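Local atomic coordinates of SusD superfamily protein (Bacteroides fragilis NCTC 9343, PDB entry 3NQP), a protein that probably binds glycans at the outer membrane as a SusD-family protein, helping to capture sugars for uptake. Residues R295-A298 and N299-F303. Numbering follows the deposited sequence.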
ATOM      1  N   ARG A 295       7.239  -7.362  30.001  1.00 14.22           N
ATOM      2  CA  ARG A 295       7.597  -5.967  30.138  1.00 11.66           C
ATOM      3  C   ARG A 295       6.305  -5.243  30.584  1.00 13.80           C
ATOM      4  O   ARG A 295       5.376  -5.891  31.127  1.00 13.87           O
ATOM      5  CB  ARG A 295       8.180  -5.421  28.833  1.00 14.80           C
ATOM      6  CG  ARG A 295       9.461  -6.119  28.429  1.00 15.56           C
ATOM      7  CD  ARG A 295      10.382  -5.364  27.465  1.00 15.07           C
ATOM      8  NE  ARG A 295      11.582  -6.188  27.313  1.00 16.86           N
ATOM      9  CZ  ARG A 295      11.727  -7.165  26.413  1.00 17.14           C
ATOM     10  NH1 ARG A 295      10.791  -7.404  25.496  1.00 12.32           N
ATOM     11  NH2 ARG A 295      12.823  -7.907  26.408  1.00 15.98           N
ATOM     12  N   TYR A 296       6.245  -3.928  30.382  1.00 11.84           N
ATOM     13  CA  TYR A 296       5.204  -3.107  30.969  1.00 14.65           C
ATOM     14  C   TYR A 296       4.483  -2.254  29.933  1.00 14.99           C
ATOM     15  O   TYR A 296       5.015  -1.923  28.904  1.00 15.64           O
ATOM     16  CB  TYR A 296       5.778  -2.213  32.077  1.00 18.43           C
ATOM     17  CG  TYR A 296       6.431  -3.018  33.151  1.00 19.47           C
ATOM     18  CD1 TYR A 296       5.699  -3.473  34.228  1.00 19.81           C
ATOM     19  CD2 TYR A 296       7.768  -3.416  33.040  1.00 25.58           C
ATOM     20  CE1 TYR A 296       6.279  -4.274  35.198  1.00 23.17           C
ATOM     21  CE2 TYR A 296       8.359  -4.218  34.005  1.00 24.67           C
ATOM     22  CZ  TYR A 296       7.600  -4.654  35.077  1.00 26.82           C
ATOM     23  OH  TYR A 296       8.169  -5.423  36.079  1.00 28.12           O
ATOM     24  N   GLN A 297       3.241  -1.927  30.254  1.00 14.72           N
ATOM     25  CA  GLN A 297       2.455  -0.950  29.544  1.00 14.02           C
ATOM     26  C   GLN A 297       2.745   0.439  30.086  1.00 13.42           C
ATOM     27  O   GLN A 297       3.332   0.594  31.161  1.00 15.20           O
ATOM     28  CB  GLN A 297       0.975  -1.271  29.730  1.00 13.42           C
ATOM     29  CG  GLN A 297       0.672  -2.746  29.487  1.00 18.45           C
ATOM     30  CD  GLN A 297      -0.802  -3.059  29.503  1.00 14.59           C
ATOM     31  OE1 GLN A 297      -1.579  -2.407  28.818  1.00 12.63           O
ATOM     32  NE2 GLN A 297      -1.181  -4.096  30.225  1.00 13.19           N
ATOM     33  N   ALA A 298       2.249   1.428  29.358  1.00 11.73           N
ATOM     34  CA  ALA A 298       2.396   2.833  29.650  1.00 14.74           C
ATOM     35  C   ALA A 298       1.913   3.187  31.047  1.00 16.84           C
ATOM     36  O   ALA A 298       2.487   4.068  31.662  1.00 15.01           O
ATOM     37  CB  ALA A 298       1.625   3.727  28.566  1.00 14.84           C
ATOM     38  N   ASN A 299       0.909   2.470  31.559  1.00 14.49           N
ATOM     39  CA  ASN A 299       0.386   2.780  32.919  1.00 17.84           C
ATOM     40  C   ASN A 299       1.180   2.088  34.001  1.00 16.50           C
ATOM     41  O   ASN A 299       0.800   2.145  35.170  1.00 16.53           O
ATOM     42  CB  ASN A 299      -1.092   2.360  33.043  1.00 17.38           C
ATOM     43  CG  ASN A 299      -1.275   0.883  32.961  1.00 17.56           C
ATOM     44  OD1 ASN A 299      -0.371   0.192  32.485  1.00 16.14           O
ATOM     45  ND2 ASN A 299      -2.450   0.373  33.363  1.00 13.87           N
ATOM     46  N   GLY A 300       2.206   1.322  33.612  1.00 16.68           N
ATOM     47  CA  GLY A 300       3.061   0.604  34.570  1.00 20.34           C
ATOM     48  C   GLY A 300       2.654  -0.818  34.894  1.00 18.83           C
ATOM     49  O   GLY A 300       3.348  -1.518  35.606  1.00 20.47           O
ATOM     50  N   GLU A 301       1.515  -1.226  34.366  1.00 15.90           N
ATOM     51  CA  GLU A 301       0.990  -2.570  34.516  1.00 15.29           C
ATOM     52  C   GLU A 301       1.797  -3.532  33.678  1.00 13.92           C
ATOM     53  O   GLU A 301       2.276  -3.154  32.634  1.00 14.68           O
ATOM     54  CB  GLU A 301      -0.470  -2.557  34.037  1.00 18.41           C
ATOM     55  CG  GLU A 301      -1.195  -3.805  34.158  1.00 21.69           C
ATOM     56  CD  GLU A 301      -2.640  -3.698  33.718  1.00 18.24           C
ATOM     57  OE1 GLU A 301      -3.149  -2.589  33.429  1.00 16.43           O
ATOM     58  OE2 GLU A 301      -3.265  -4.762  33.655  1.00 18.89           O
ATOM     59  N   VAL A 302       1.932  -4.771  34.126  1.00 14.61           N
ATOM     60  CA  VAL A 302       2.651  -5.801  33.348  1.00 16.20           C
ATOM     61  C   VAL A 302       1.932  -5.990  32.004  1.00 15.02           C
ATOM     62  O   VAL A 302       0.715  -5.960  31.935  1.00 13.76           O
ATOM     63  CB  VAL A 302       2.776  -7.135  34.106  1.00 15.90           C
ATOM     64  CG1 VAL A 302       3.485  -8.182  33.273  1.00 22.10           C
ATOM     65  CG2 VAL A 302       3.576  -6.959  35.396  1.00 25.10           C
ATOM     66  N   PHE A 303       2.704  -6.119  30.928  1.00 12.48           N
ATOM     67  CA  PHE A 303       2.113  -6.136  29.582  1.00 12.62           C
ATOM     68  C   PHE A 303       1.203  -7.363  29.350  1.00 12.30           C
ATOM     69  O   PHE A 303       0.070  -7.228  28.901  1.00 15.54           O
ATOM     70  CB  PHE A 303       3.263  -6.081  28.555  1.00 13.90           C
ATOM     71  CG  PHE A 303       2.813  -5.827  27.137  1.00  6.87           C
ATOM     72  CD1 PHE A 303       2.310  -6.839  26.379  1.00 11.44           C
ATOM     73  CD2 PHE A 303       2.854  -4.555  26.609  1.00 14.86           C
ATOM     74  CE1 PHE A 303       1.905  -6.612  25.053  1.00 12.48           C
ATOM     75  CE2 PHE A 303       2.423  -4.316  25.321  1.00 16.94           C
ATOM     76  CZ  PHE A 303       1.972  -5.363  24.536  1.00 16.08           C
TER
HETATM   77  O   HOH W   1      -3.943  -5.133  30.501  1.00 25.42           O
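Gln297 meets the returning chain with both its backbone and its side chain. Its backbone N donates to Glu301 O at 2.8 Å, almost in line with that carbonyl. Its side chain is extended beyond CG (chi2 -173°), which carries the amide alongside Glu301 to Val302. There NE2 donates to Val302 O at 3.2 Å. The bond is straight at the hydrogen and lies in the amide plane of Gln297, but it reaches the carbonyl from above its plane. NE2 also donates to a water, which is weakly bonded to Glu301 OE2. Val302 O and the water thus take both N-H groups of NE2.

The chain reverses in a type I beta turn from Gln297 to Gly300, closed by Gly300 N donating to Gln297 O at 2.8 Å. Gly300 has phi 92°, which leaves no room for a CB beside Asn299 O. Asn299 forms an Asx turn, its OD1 accepting from Glu301 N at 3.0 Å. Its ND2 donates to Glu301 OE1, which lies in the Asn299 amide plane and uses its anti lone pair.

Beyond the turn, Phe303 N donates to Arg295 O at 2.7 Å, and a single bridge pairs Tyr296 with Val302. The Tyr296 ring lies obliquely against the returning chain, CD1 3.4 Å from Gly300 O and CE1 3.8 Å from Val302 CG2. Phe303 sets its CB 3.3 Å from Arg295 O. Its ring touches Gln297 CG.

This surface loop follows strand 265-269 and precedes helix 321-325 in sequence. Backbone hydrogen bonds join Tyr296 to Tyr342 in strand 338-344, Phe303 touches Ser341 of that strand, and its ring packs edge-to-face with Tyr285.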